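Local coordinates for protein putative lipase/esterase (Lactobacillus plantarum WCFS1, PDB 3BXP) that probably hydrolyses carboxylic ester bonds as an enzyme of the alpha/beta-hydrolase fold, at residues A58-A63 with I258-A263; A92-I97 with Q109-A114; A150-Y155 with R265-Q270; G163-S168 with N172-D177. All coordinates share one frame; numbering follows the deposited sequence.

Contact 1. Residues A58-A63 with I258-A263; sequences ATRMMA and IWPQLA. With PGO (S-1,2-propanediol), chain J.
Pro260 meets helix 54-63 through a single ring carbon, which takes neighbours from two consecutive residues. Its CB lies 3.9 Å from CG of Arg60 and 3.8 Å from CE of Met61, a selenomethionine in this crystal. The two partners arrive differently. Arg60 carries its CG anti to the backbone N (chi1 -179°), which puts the start of the chain against the proline; a bend at the second torsion then turns the rest of the chain, so the methylene and not the guanidinium does the touching. Met61 starts with CG beside its own backbone N and bends at both later torsions (chi2 -37°, chi3 77°), and this curl brings the terminal methyl round to the ring, the two side chains crossing at about a right angle. Leu264, one turn further along helix 258-269, also touches both Arg60 and Met61. Within that helix, Pro260 CD sits 3.3 Å above one face of the Trp259 indole, near its rim, and the same indole stacks with Trp197. Elsewhere on helix 54-63, Thr59 OG1 shares a 2.6 Å hydrogen bond with O2 of a propanediol molecule, probably from the crystallisation liquor; OG1 also bonds to Ala55 O. The SE of Met62 approaches C3 of this diol at 3.8 Å. Between 58-63 and 258-263 the touching groups are all apolar: methyl and methylene groups close on a proline ring, so the association rests on shape and burial, with no directional bond between these two segments.

Contact 2. Residues A92-I97 with Q109-A114; sequences ATIDWI and QRIILA
Ile94, on helix 85-99, reaches strand 110-116 with both of its branches, and each finds a different partner. Its CG2 methyl lies 4.2 Å from CD1 of Ile111, the two side chains crossing at a slant, while its CD1 comes to 4.2 Å from CD2 of Leu113. The split follows from the first torsion of Ile94: with chi1 at -69° CG2 is anti to the backbone N and CG1 lies beside it, and the extended second torsion carries CD1 onward to the leucine. Ile111 also points at the helix, whereas the first bond of the Leu113 side chain does not aim at it and only the end comes nearer. Ile97, one turn after Ile94, faces the strand as well and adds to the buried apolar area. All this contact is van der Waals in kind, between branched aliphatic groups buried on both sides.

Polar bonding lies elsewhere: along the helix backbone, as in Trp96 N to Ala92 O, 2.8 Å, and Ile97 N to Thr93 O, 2.9 Å; between the strand and its neighbours in the sheet; and in the salt bridge of the Arg110 guanidinium with Asp107.

Helix 85-99 links strand 67-72 to strand 110-116 in a beta-alpha-beta crossover, and strand 35-41 lies between those two in the sheet. Its Ile39 therefore touches Ile94, Ile97 and Leu113 alike. Thr93 and Ile97 extend the helix's footing to Val69 of strand 67-72, and Trp96 continues it to strand 16-23, so that one helix spans four strands on this face.

Contact 3. Residues A150-Y155 with R265-Q270; sequences AIILGY and RWLQEQ
Trp266 and Ala150 bring the C-terminal helix 258-269 down on strand 150-154. The first torsion of Trp266 (chi1 -175°) sets CG opposite the backbone N, and the indole extends from the helix to offer its six-membered ring to the strand: CH2 is 4.0 Å from CB of Ala150, and CZ3 is 4.1 Å from the same methyl. The short alanine side chain lets the large ring approach the backbone as well, where CH2 lies 3.9 Å from the carbonyl O of Ile151, a van der Waals approach. Gln270 folds back from the end of the helix, its CG 3.6 Å above the centre of the ring, and Phe195 of the next strand meets the indole with planes at about 60°. An alanine at Trp266 is likely to open a gap over Ala150 and leave Phe195 and the Gln270 methylene without the ring they rest on. Further along, Ile152 adds a second point of contact: its CD1 end meets CD1 of Leu267 at 4.2 Å, and Leu267 also touches Ile112 of the adjoining strand.

Strand 150-154 and helix segment 265-269 run nearly antiparallel (163°), their axes 10.9 Å apart at closest approach, a spacing bridged mainly by side chains. A C-terminal helix laid against the central parallel strands, on the sheet face away from helix 85-99, is a regular feature of the alpha/beta-hydrolase fold.

Contact 4. Residues G163-S168 with N172-D177; sequences GFPTTS and NQITTD
Ser168 and Asn172 make the first turn of helix 168-174, a short helix that follows the loop after strand 150-154. Asn172 N donates to Ser168 O over 3.0 Å, a nearly straight bond (164° at the hydrogen) and the i to i+4 bond of an alpha-helix. The carboxamide of the same asparagine may add to it: in one of two modelled conformers ND2 lies 3.3 Å from Ser168 O, approaching from the opposite face of the carbonyl plane to the backbone N. This second bond is doubtful, since it depends on the conformer chosen. Just ahead, Thr167 occupies the N-cap position, its OG1 accepting from the backbone N of Ala170.

The apolar half of the contact joins the incoming loop to the last turn of the helix. Pro165, preceded by a cis peptide bond, meets the end of the Ile174 side chain: CG and CD of the proline each lie 3.9 Å from the isoleucine CD1. With its second torsion extended (chi2 153°), Ile174 pushes that methyl outward to the ring, and its side chain also rests on Phe46 and Leu160.

Beyond Ile174 the chain leaves helical geometry at Thr175, whose OG1 accepts from Asp177 N at 2.8 Å in an ST turn. The N-capped helix and the turn after it belong to an insertion between core strands 150-154 and 194-199, a place where alpha/beta-hydrolases commonly vary.

Contacts 1, 2 and 3 are buried and belong to the layered core, whereas contact 4, about 31 Å from contact 1 between centres, is only partly buried in a peripheral excursion. Contacts 1 and 3 share helix 258-269 and touch through Trp259 CZ3 and Ile152 CG2, 4.2 Å apart; segments of both also reach the second subunit. Contact 2 joins contact 3 through neighbouring strands, Leu113 O lying 2.8 Å from Ile152 N in a probable hydrogen bond, although their helices sit on opposite faces of the sheet. Chemistry follows place: in the core the segments meet mainly through apolar side-chain atoms, while contact 4 includes a backbone hydrogen bond between its segments.

Contact 1. Residues A58-A63 with I258-A263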
loop_
_atom_site.group_PDB
_atom_site.type_symbol
_atom_site.label_atom_id
_atom_site.label_comp_id
_atom_site.label_asym_id
_atom_site.label_seq_id
_atom_site.Cartn_x
_atom_site.Cartn_y
_atom_site.Cartn_z
ATOM N N ALA B 58 14.605 15.466 3.917
ATOM C CA ALA B 58 16.017 15.573 3.537
ATOM C C ALA B 58 16.869 15.248 4.721
ATOM O O ALA B 58 17.776 14.443 4.644
ATOM C CB ALA B 58 16.343 16.963 3.019
ATOM N N THR B 59 16.510 15.853 5.833
ATOM C CA THR B 59 17.266 15.675 7.108
ATOM C C THR B 59 17.278 14.211 7.527
ATOM O O THR B 59 18.322 13.635 7.854
ATOM C CB THR B 59 16.649 16.583 8.215
ATOM O OG1 THR B 59 16.741 17.953 7.809
ATOM C CG2 THR B 59 17.343 16.397 9.592
ATOM N N ARG B 60 16.100 13.603 7.505
ATOM C CA ARG B 60 15.926 12.196 7.915
ATOM C C ARG B 60 16.724 11.272 6.985
ATOM O O ARG B 60 17.410 10.355 7.436
ATOM C CB ARG B 60 14.436 11.829 7.903
ATOM C CG ARG B 60 14.085 10.397 8.326
ATOM C CD ARG B 60 14.601 10.071 9.702
ATOM N NE ARG B 60 14.613 8.643 10.056
ATOM C CZ ARG B 60 15.681 7.851 9.972
ATOM N NH1 ARG B 60 16.814 8.305 9.461
ATOM N NH2 ARG B 60 15.617 6.583 10.379
HETATM N N MSE B 61 16.652 11.543 5.690
HETATM C CA MSE B 61 17.290 10.656 4.692
HETATM C C MSE B 61 18.794 10.736 4.860
HETATM O O MSE B 61 19.477 9.712 4.882
HETATM C CB MSE B 61 16.877 11.000 3.265
HETATM C CG MSE B 61 15.464 10.513 2.916
HETATM SE SE MSE B 61 14.696 8.820 3.547
HETATM C CE MSE B 61 14.265 9.289 5.379
HETATM N N MSE B 62 19.305 11.941 5.066
HETATM C CA MSE B 62 20.738 12.109 5.290
HETATM C C MSE B 62 21.221 11.382 6.519
HETATM O O MSE B 62 22.306 10.797 6.484
HETATM C CB MSE B 62 21.123 13.559 5.345
HETATM C CG MSE B 62 20.862 14.160 3.991
HETATM SE SE MSE B 62 21.531 15.859 3.903
HETATM C CE MSE B 62 23.424 15.387 3.739
ATOM N N ALA B 63 20.427 11.419 7.598
ATOM C CA ALA B 63 20.838 10.766 8.838
ATOM C C ALA B 63 21.006 9.278 8.609
ATOM O O ALA B 63 21.696 8.586 9.390
ATOM C CB ALA B 63 19.821 11.040 9.984
ATOM N N ILE B 258 6.157 6.627 10.469
ATOM C CA ILE B 258 6.275 5.283 9.911
ATOM C C ILE B 258 6.934 5.301 8.516
ATOM O O ILE B 258 7.736 4.455 8.198
ATOM C CB ILE B 258 4.880 4.569 9.821
ATOM C CG1 ILE B 258 4.264 4.346 11.199
ATOM C CG2 ILE B 258 4.997 3.235 9.140
ATOM C CD1 ILE B 258 2.731 4.015 11.125
ATOM N N TRP B 259 6.577 6.249 7.659
ATOM C CA TRP B 259 6.869 6.051 6.247
ATOM C C TRP B 259 8.385 6.072 5.948
ATOM O O TRP B 259 8.839 5.288 5.141
ATOM C CB TRP B 259 6.032 6.989 5.341
ATOM C CG TRP B 259 6.601 8.316 5.052
ATOM C CD1 TRP B 259 6.230 9.506 5.613
ATOM C CD2 TRP B 259 7.658 8.610 4.129
ATOM N NE1 TRP B 259 7.014 10.530 5.084
ATOM C CE2 TRP B 259 7.869 10.001 4.158
ATOM C CE3 TRP B 259 8.420 7.837 3.260
ATOM C CZ2 TRP B 259 8.824 10.613 3.370
ATOM C CZ3 TRP B 259 9.355 8.461 2.448
ATOM C CH2 TRP B 259 9.559 9.822 2.542
ATOM N N PRO B 260 9.170 6.933 6.625
ATOM C CA PRO B 260 10.589 6.956 6.330
ATOM C C PRO B 260 11.248 5.676 6.735
ATOM O O PRO B 260 12.152 5.215 6.047
ATOM C CB PRO B 260 11.091 8.123 7.190
ATOM C CG PRO B 260 9.990 9.011 7.253
ATOM C CD PRO B 260 8.819 8.096 7.446
ATOM N N GLN B 261 10.733 5.066 7.797
ATOM C CA GLN B 261 11.280 3.799 8.319
ATOM C C GLN B 261 11.063 2.688 7.285
ATOM O O GLN B 261 11.958 1.889 6.981
ATOM C CB GLN B 261 10.613 3.442 9.631
ATOM C CG GLN B 261 10.800 4.432 10.751
ATOM C CD GLN B 261 10.256 3.892 12.057
ATOM O OE1 GLN B 261 10.718 2.849 12.534
ATOM N NE2 GLN B 261 9.246 4.571 12.626
ATOM N N LEU B 262 9.888 2.706 6.672
ATOM C CA LEU B 262 9.555 1.746 5.626
ATOM C C LEU B 262 10.375 1.967 4.374
ATOM O O LEU B 262 10.828 1.009 3.731
ATOM C CB LEU B 262 8.077 1.777 5.310
ATOM C CG LEU B 262 7.068 1.381 6.381
ATOM C CD1 LEU B 262 5.632 1.687 5.895
ATOM C CD2 LEU B 262 7.154 -0.069 6.813
ATOM N N ALA B 263 10.526 3.236 3.997
ATOM C CA ALA B 263 11.282 3.559 2.789
ATOM C C ALA B 263 12.706 3.181 2.919
ATOM O O ALA B 263 13.285 2.661 2.011
ATOM C CB ALA B 263 11.110 5.093 2.476
HETATM C C1 PGO J . 17.257 20.256 5.196
HETATM C C2 PGO J . 18.684 19.893 5.613
HETATM C C3 PGO J . 19.279 18.810 4.728
HETATM O O1 PGO J . 17.252 20.169 3.771
HETATM O O2 PGO J . 18.744 19.396 6.942
#

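Contact 2. Residues A92-I97 with Q109-A114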
loop_
_atom_site.group_PDB
_atom_site.type_symbol
_atom_site.label_atom_id
_atom_site.label_comp_id
_atom_site.label_asym_id
_atom_site.label_seq_id
_atom_site.Cartn_x
_atom_site.Cartn_y
_atom_site.Cartn_z
ATOM N N ALA B 92 19.703 16.819 -16.405
ATOM C CA ALA B 92 20.869 17.677 -16.231
ATOM C C ALA B 92 21.405 17.617 -14.783
ATOM O O ALA B 92 22.602 17.737 -14.557
ATOM C CB ALA B 92 20.560 19.115 -16.650
ATOM N N THR B 93 20.508 17.418 -13.819
ATOM C CA THR B 93 20.885 17.382 -12.389
ATOM C C THR B 93 21.593 16.054 -12.079
ATOM O O THR B 93 22.593 15.990 -11.303
ATOM C CB THR B 93 19.639 17.598 -11.475
ATOM O OG1 THR B 93 18.990 18.830 -11.806
ATOM C CG2 THR B 93 20.025 17.605 -9.998
ATOM N N ILE B 94 21.040 14.989 -12.619
ATOM C CA ILE B 94 21.682 13.694 -12.517
ATOM C C ILE B 94 23.096 13.775 -13.151
ATOM O O ILE B 94 24.102 13.338 -12.555
ATOM C CB ILE B 94 20.856 12.576 -13.182
ATOM C CG1 ILE B 94 19.551 12.300 -12.374
ATOM C CG2 ILE B 94 21.698 11.323 -13.294
ATOM C CD1 ILE B 94 18.479 11.480 -13.152
ATOM N N ASP B 95 23.184 14.356 -14.334
ATOM C CA ASP B 95 24.497 14.558 -14.969
ATOM C C ASP B 95 25.439 15.371 -14.088
ATOM O O ASP B 95 26.569 14.987 -13.789
ATOM C CB ASP B 95 24.274 15.257 -16.298
ATOM C CG ASP B 95 25.528 15.381 -17.130
ATOM O OD1 ASP B 95 26.401 16.108 -16.697
ATOM O OD2 ASP B 95 25.612 14.823 -18.231
ATOM N N TRP B 96 24.931 16.482 -13.572
ATOM C CA TRP B 96 25.767 17.305 -12.691
ATOM C C TRP B 96 26.298 16.510 -11.480
ATOM O O TRP B 96 27.484 16.552 -11.132
ATOM C CB TRP B 96 25.009 18.563 -12.262
ATOM C CG TRP B 96 25.832 19.456 -11.407
ATOM C CD1 TRP B 96 26.806 20.351 -11.815
ATOM C CD2 TRP B 96 25.768 19.560 -9.972
ATOM N NE1 TRP B 96 27.331 20.994 -10.708
ATOM C CE2 TRP B 96 26.718 20.521 -9.578
ATOM C CE3 TRP B 96 24.980 18.935 -8.982
ATOM C CZ2 TRP B 96 26.906 20.874 -8.228
ATOM C CZ3 TRP B 96 25.186 19.282 -7.647
ATOM C CH2 TRP B 96 26.139 20.245 -7.295
ATOM N N ILE B 97 25.429 15.707 -10.877
ATOM C CA ILE B 97 25.826 14.878 -9.736
ATOM C C ILE B 97 26.981 13.974 -10.150
ATOM O O ILE B 97 27.920 13.816 -9.384
ATOM C CB ILE B 97 24.628 14.069 -9.187
ATOM C CG1 ILE B 97 23.675 15.014 -8.404
ATOM C CG2 ILE B 97 25.096 12.890 -8.337
ATOM C CD1 ILE B 97 22.281 14.508 -8.186
ATOM N N GLN B 109 25.866 4.472 -8.793
ATOM C CA GLN B 109 25.005 3.317 -9.002
ATOM C C GLN B 109 23.794 3.281 -8.058
ATOM O O GLN B 109 22.950 2.394 -8.169
ATOM C CB GLN B 109 25.782 2.004 -8.852
ATOM C CG GLN B 109 27.030 1.919 -9.791
ATOM C CD GLN B 109 26.624 2.013 -11.244
ATOM O OE1 GLN B 109 25.898 1.168 -11.738
ATOM N NE2 GLN B 109 27.072 3.046 -11.926
ATOM N N ARG B 110 23.730 4.269 -7.178
ATOM C CA ARG B 110 22.724 4.357 -6.118
ATOM C C ARG B 110 22.168 5.798 -6.003
ATOM O O ARG B 110 22.102 6.398 -4.922
ATOM C CB ARG B 110 23.320 3.853 -4.784
ATOM C CG ARG B 110 23.668 2.394 -4.844
ATOM C CD ARG B 110 24.148 1.839 -3.526
ATOM N NE ARG B 110 24.198 0.368 -3.598
ATOM C CZ ARG B 110 25.197 -0.320 -4.125
ATOM N NH1 ARG B 110 26.256 0.295 -4.646
ATOM N NH2 ARG B 110 25.150 -1.642 -4.155
ATOM N N ILE B 111 21.687 6.283 -7.150
ATOM C CA ILE B 111 20.984 7.537 -7.258
ATOM C C ILE B 111 19.486 7.193 -7.166
ATOM O O ILE B 111 18.938 6.426 -7.964
ATOM C CB ILE B 111 21.304 8.256 -8.614
ATOM C CG1 ILE B 111 22.813 8.567 -8.741
ATOM C CG2 ILE B 111 20.467 9.547 -8.821
ATOM C CD1 ILE B 111 23.191 9.084 -10.112
ATOM N N ILE B 112 18.823 7.820 -6.210
ATOM C CA ILE B 112 17.419 7.603 -5.928
ATOM C C ILE B 112 16.664 8.937 -6.165
ATOM O O ILE B 112 17.126 10.015 -5.742
ATOM C CB ILE B 112 17.247 7.221 -4.445
ATOM C CG1 ILE B 112 18.123 6.008 -4.070
ATOM C CG2 ILE B 112 15.766 6.877 -4.155
ATOM C CD1 ILE B 112 18.589 6.070 -2.654
ATOM N N LEU B 113 15.599 8.924 -6.950
ATOM C CA LEU B 113 14.786 10.131 -7.143
ATOM C C LEU B 113 13.571 10.065 -6.236
ATOM O O LEU B 113 12.955 9.036 -6.119
ATOM C CB LEU B 113 14.250 10.190 -8.576
ATOM C CG LEU B 113 15.251 9.893 -9.677
ATOM C CD1 LEU B 113 14.579 10.034 -11.084
ATOM C CD2 LEU B 113 16.481 10.781 -9.486
ATOM N N ALA B 114 13.278 11.158 -5.559
ATOM C CA ALA B 114 12.104 11.204 -4.669
ATOM C C ALA B 114 11.279 12.417 -5.066
ATOM O O ALA B 114 11.822 13.530 -5.182
ATOM C CB ALA B 114 12.524 11.300 -3.228
#

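Contact 3. Residues A150-Y155 with R265-Q270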
loop_
_atom_site.group_PDB
_atom_site.type_symbol
_atom_site.label_atom_id
_atom_site.label_comp_id
_atom_site.label_asym_id
_atom_site.label_seq_id
_atom_site.Cartn_x
_atom_site.Cartn_y
_atom_site.Cartn_z
ATOM N N ALA B 150 16.278 3.864 -8.695
ATOM C CA ALA B 150 14.945 3.710 -8.028
ATOM C C ALA B 150 14.314 5.053 -7.773
ATOM O O ALA B 150 14.966 6.093 -7.844
ATOM C CB ALA B 150 15.060 2.966 -6.692
ATOM N N ILE B 151 13.043 5.010 -7.406
ATOM C CA ILE B 151 12.297 6.237 -7.106
ATOM C C ILE B 151 11.489 6.013 -5.838
ATOM O O ILE B 151 11.182 4.875 -5.462
ATOM C CB ILE B 151 11.348 6.738 -8.315
ATOM C CG1 ILE B 151 10.078 5.884 -8.494
ATOM C CG2 ILE B 151 12.163 6.850 -9.612
ATOM C CD1 ILE B 151 9.069 6.435 -9.531
ATOM N N ILE B 152 11.195 7.124 -5.200
ATOM C CA ILE B 152 10.294 7.192 -4.038
ATOM C C ILE B 152 9.269 8.246 -4.395
ATOM O O ILE B 152 9.639 9.312 -4.898
ATOM C CB ILE B 152 11.052 7.627 -2.734
ATOM C CG1 ILE B 152 11.974 6.504 -2.226
ATOM C CG2 ILE B 152 10.049 8.010 -1.643
ATOM C CD1 ILE B 152 12.927 6.937 -1.118
ATOM N N LEU B 153 7.994 7.907 -4.192
ATOM C CA LEU B 153 6.899 8.837 -4.451
ATOM C C LEU B 153 6.029 8.999 -3.242
ATOM O O LEU B 153 5.515 8.020 -2.704
ATOM C CB LEU B 153 6.020 8.380 -5.640
ATOM C CG LEU B 153 6.710 8.192 -7.002
ATOM C CD1 LEU B 153 5.720 7.581 -7.997
ATOM C CD2 LEU B 153 7.183 9.580 -7.488
ATOM N N GLY B 154 5.886 10.243 -2.783
ATOM C CA GLY B 154 4.923 10.556 -1.695
ATOM C C GLY B 154 3.796 11.422 -2.208
ATOM O O GLY B 154 4.033 12.461 -2.857
ATOM N N TYR B 155 2.581 10.982 -1.935
ATOM C CA TYR B 155 1.390 11.636 -2.436
ATOM C C TYR B 155 1.624 12.236 -3.845
ATOM O O TYR B 155 1.338 13.410 -4.059
ATOM C CB TYR B 155 0.899 12.718 -1.450
ATOM C CG TYR B 155 1.959 13.579 -0.804
ATOM C CD1 TYR B 155 2.726 13.100 0.216
ATOM C CD2 TYR B 155 2.161 14.880 -1.195
ATOM C CE1 TYR B 155 3.676 13.900 0.850
ATOM C CE2 TYR B 155 3.118 15.695 -0.591
ATOM C CZ TYR B 155 3.870 15.201 0.410
ATOM O OH TYR B 155 4.792 15.992 1.038
ATOM N N ARG B 265 14.023 0.838 4.851
ATOM C CA ARG B 265 14.139 -0.614 4.810
ATOM C C ARG B 265 14.013 -1.115 3.380
ATOM O O ARG B 265 14.722 -2.036 2.963
ATOM C CB ARG B 265 13.076 -1.294 5.701
ATOM C CG ARG B 265 13.147 -0.903 7.169
ATOM N N TRP B 266 13.090 -0.521 2.626
ATOM C CA TRP B 266 12.904 -0.889 1.229
ATOM C C TRP B 266 14.195 -0.641 0.430
ATOM O O TRP B 266 14.567 -1.426 -0.449
ATOM C CB TRP B 266 11.755 -0.077 0.594
ATOM C CG TRP B 266 11.397 -0.429 -0.788
ATOM C CD1 TRP B 266 10.602 -1.452 -1.210
ATOM C CD2 TRP B 266 11.827 0.253 -1.969
ATOM N NE1 TRP B 266 10.502 -1.445 -2.578
ATOM C CE2 TRP B 266 11.234 -0.393 -3.066
ATOM C CE3 TRP B 266 12.591 1.403 -2.183
ATOM C CZ2 TRP B 266 11.405 0.047 -4.391
ATOM C CZ3 TRP B 266 12.801 1.818 -3.509
ATOM C CH2 TRP B 266 12.189 1.169 -4.576
ATOM N N LEU B 267 14.868 0.461 0.728
ATOM C CA LEU B 267 16.084 0.803 -0.022
ATOM C C LEU B 267 17.149 -0.240 0.292
ATOM O O LEU B 267 17.887 -0.650 -0.571
ATOM C CB LEU B 267 16.553 2.206 0.320
ATOM C CG LEU B 267 15.748 3.383 -0.233
ATOM C CD1 LEU B 267 16.186 4.697 0.393
ATOM C CD2 LEU B 267 15.844 3.442 -1.754
ATOM N N GLN B 268 17.168 -0.669 1.545
ATOM C CA GLN B 268 18.059 -1.730 1.978
ATOM C C GLN B 268 17.736 -3.013 1.237
ATOM O O GLN B 268 18.643 -3.716 0.759
ATOM C CB GLN B 268 17.970 -1.936 3.465
ATOM C CG GLN B 268 18.603 -0.786 4.296
ATOM C CD GLN B 268 18.364 -0.941 5.785
ATOM O OE1 GLN B 268 17.284 -1.355 6.211
ATOM N NE2 GLN B 268 19.387 -0.628 6.599
ATOM N N GLU B 269 16.455 -3.352 1.145
ATOM C CA GLU B 269 16.060 -4.579 0.465
ATOM C C GLU B 269 16.491 -4.511 -0.990
ATOM O O GLU B 269 16.763 -5.515 -1.576
ATOM C CB GLU B 269 14.527 -4.815 0.474
ATOM C CG GLU B 269 13.975 -5.067 1.862
ATOM C CD GLU B 269 12.452 -4.952 1.972
ATOM O OE1 GLU B 269 11.783 -4.459 1.030
ATOM O OE2 GLU B 269 11.942 -5.326 3.044
ATOM N N GLN B 270 16.506 -3.306 -1.564
ATOM C CA GLN B 270 16.795 -3.098 -3.000
ATOM C C GLN B 270 18.290 -2.967 -3.249
ATOM O O GLN B 270 18.738 -2.708 -4.391
ATOM C CB GLN B 270 16.121 -1.798 -3.514
ATOM C CG GLN B 270 14.594 -1.824 -3.616
ATOM C CD GLN B 270 14.099 -2.815 -4.623
ATOM O OE1 GLN B 270 13.370 -3.742 -4.297
ATOM N NE2 GLN B 270 14.497 -2.631 -5.859
#

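Contact 4. Residues G163-S168 with N172-D177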
loop_
_atom_site.group_PDB
_atom_site.type_symbol
_atom_site.label_atom_id
_atom_site.label_comp_id
_atom_site.label_asym_id
_atom_site.label_seq_id
_atom_site.Cartn_x
_atom_site.Cartn_y
_atom_site.Cartn_z
ATOM N N GLY B 163 -8.056 14.768 -11.524
ATOM C CA GLY B 163 -8.608 15.639 -10.488
ATOM C C GLY B 163 -7.750 16.825 -10.113
ATOM O O GLY B 163 -8.265 17.852 -9.651
ATOM N N PHE B 164 -6.437 16.662 -10.224
ATOM C CA PHE B 164 -5.524 17.786 -10.108
ATOM C C PHE B 164 -4.685 17.856 -11.348
ATOM O O PHE B 164 -4.003 16.867 -11.658
ATOM C CB PHE B 164 -4.561 17.689 -8.907
ATOM C CG PHE B 164 -3.604 18.840 -8.872
ATOM C CD1 PHE B 164 -3.936 19.993 -8.193
ATOM C CD2 PHE B 164 -2.423 18.812 -9.616
ATOM C CE1 PHE B 164 -3.088 21.094 -8.216
ATOM C CE2 PHE B 164 -1.576 19.912 -9.645
ATOM C CZ PHE B 164 -1.910 21.042 -8.945
ATOM N N PRO B 165 -4.686 19.029 -12.037
ATOM C CA PRO B 165 -5.389 20.254 -11.621
ATOM C C PRO B 165 -6.880 20.166 -11.912
ATOM O O PRO B 165 -7.327 19.185 -12.496
ATOM C CB PRO B 165 -4.778 21.332 -12.517
ATOM C CG PRO B 165 -4.401 20.589 -13.752
ATOM C CD PRO B 165 -3.981 19.224 -13.314
ATOM N N THR B 166 -7.626 21.207 -11.541
ATOM C CA THR B 166 -9.099 21.131 -11.546
ATOM C C THR B 166 -9.710 21.471 -12.880
ATOM O O THR B 166 -10.907 21.275 -13.074
ATOM C CB THR B 166 -9.720 22.055 -10.479
ATOM O OG1 THR B 166 -9.294 23.408 -10.698
ATOM C CG2 THR B 166 -9.280 21.633 -9.114
ATOM N N THR B 167 -8.907 22.035 -13.780
ATOM C CA THR B 167 -9.398 22.476 -15.087
ATOM C C THR B 167 -8.498 22.090 -16.232
ATOM O O THR B 167 -7.310 21.981 -16.053
ATOM C CB THR B 167 -9.520 24.019 -15.157
ATOM O OG1 THR B 167 -8.217 24.610 -15.110
ATOM C CG2 THR B 167 -10.379 24.556 -14.028
ATOM N N SER B 168 -9.066 21.972 -17.431
ATOM C CA SER B 168 -8.279 21.627 -18.612
ATOM C C SER B 168 -7.328 22.732 -19.019
ATOM O O SER B 168 -6.290 22.441 -19.617
ATOM C CB SER B 168 -9.163 21.295 -19.808
ATOM O OG SER B 168 -10.118 22.300 -20.001
ATOM N N ASN B 172 -3.334 22.018 -19.509
ATOM C CA ASN B 172 -2.608 22.428 -20.707
ATOM C C ASN B 172 -1.497 23.484 -20.477
ATOM O O ASN B 172 -0.555 23.596 -21.263
ATOM C CB ASN B 172 -3.612 22.837 -21.800
ATOM C CG ASN B 172 -4.045 21.648 -22.670
ATOM O OD1 ASN B 172 -3.274 21.159 -23.512
ATOM N ND2 ASN B 172 -5.277 21.184 -22.471
ATOM N N GLN B 173 -1.601 24.236 -19.388
ATOM C CA GLN B 173 -0.527 25.119 -18.961
ATOM C C GLN B 173 0.676 24.322 -18.518
ATOM O O GLN B 173 1.807 24.658 -18.850
ATOM C CB GLN B 173 -0.986 26.023 -17.855
ATOM C CG GLN B 173 0.063 27.105 -17.543
ATOM C CD GLN B 173 0.125 28.269 -18.545
ATOM O OE1 GLN B 173 -0.874 28.624 -19.198
ATOM N NE2 GLN B 173 1.281 28.921 -18.596
ATOM N N ILE B 174 0.430 23.218 -17.817
ATOM C CA ILE B 174 1.535 22.368 -17.342
ATOM C C ILE B 174 2.206 21.780 -18.565
ATOM O O ILE B 174 3.410 21.798 -18.683
ATOM C CB ILE B 174 1.055 21.242 -16.381
ATOM C CG1 ILE B 174 0.450 21.858 -15.083
ATOM C CG2 ILE B 174 2.207 20.219 -16.137
ATOM C CD1 ILE B 174 -0.620 21.000 -14.362
ATOM N N THR B 175 1.382 21.330 -19.520
ATOM C CA THR B 175 1.865 20.889 -20.839
ATOM C C THR B 175 0.708 20.515 -21.774
ATOM O O THR B 175 -0.288 19.884 -21.368
ATOM C CB THR B 175 2.853 19.679 -20.733
ATOM O OG1 THR B 175 3.304 19.261 -22.026
ATOM C CG2 THR B 175 2.213 18.463 -20.067
ATOM N N THR B 176 0.882 20.872 -23.025
ATOM C CA THR B 176 -0.053 20.459 -24.085
ATOM C C THR B 176 0.426 19.149 -24.670
ATOM O O THR B 176 -0.163 18.612 -25.607
ATOM C CB THR B 176 -0.082 21.487 -25.195
ATOM O OG1 THR B 176 1.263 21.827 -25.540
ATOM C CG2 THR B 176 -0.828 22.733 -24.756
ATOM N N ASP B 177 1.536 18.638 -24.153
ATOM C CA ASP B 177 2.025 17.322 -24.621
ATOM C C ASP B 177 1.257 16.229 -23.871
ATOM O O ASP B 177 1.598 15.863 -22.735
ATOM C CB ASP B 177 3.538 17.167 -24.429
ATOM C CG ASP B 177 4.096 15.904 -25.053
ATOM O OD1 ASP B 177 3.340 15.018 -25.486
ATOM O OD2 ASP B 177 5.326 15.811 -25.115
#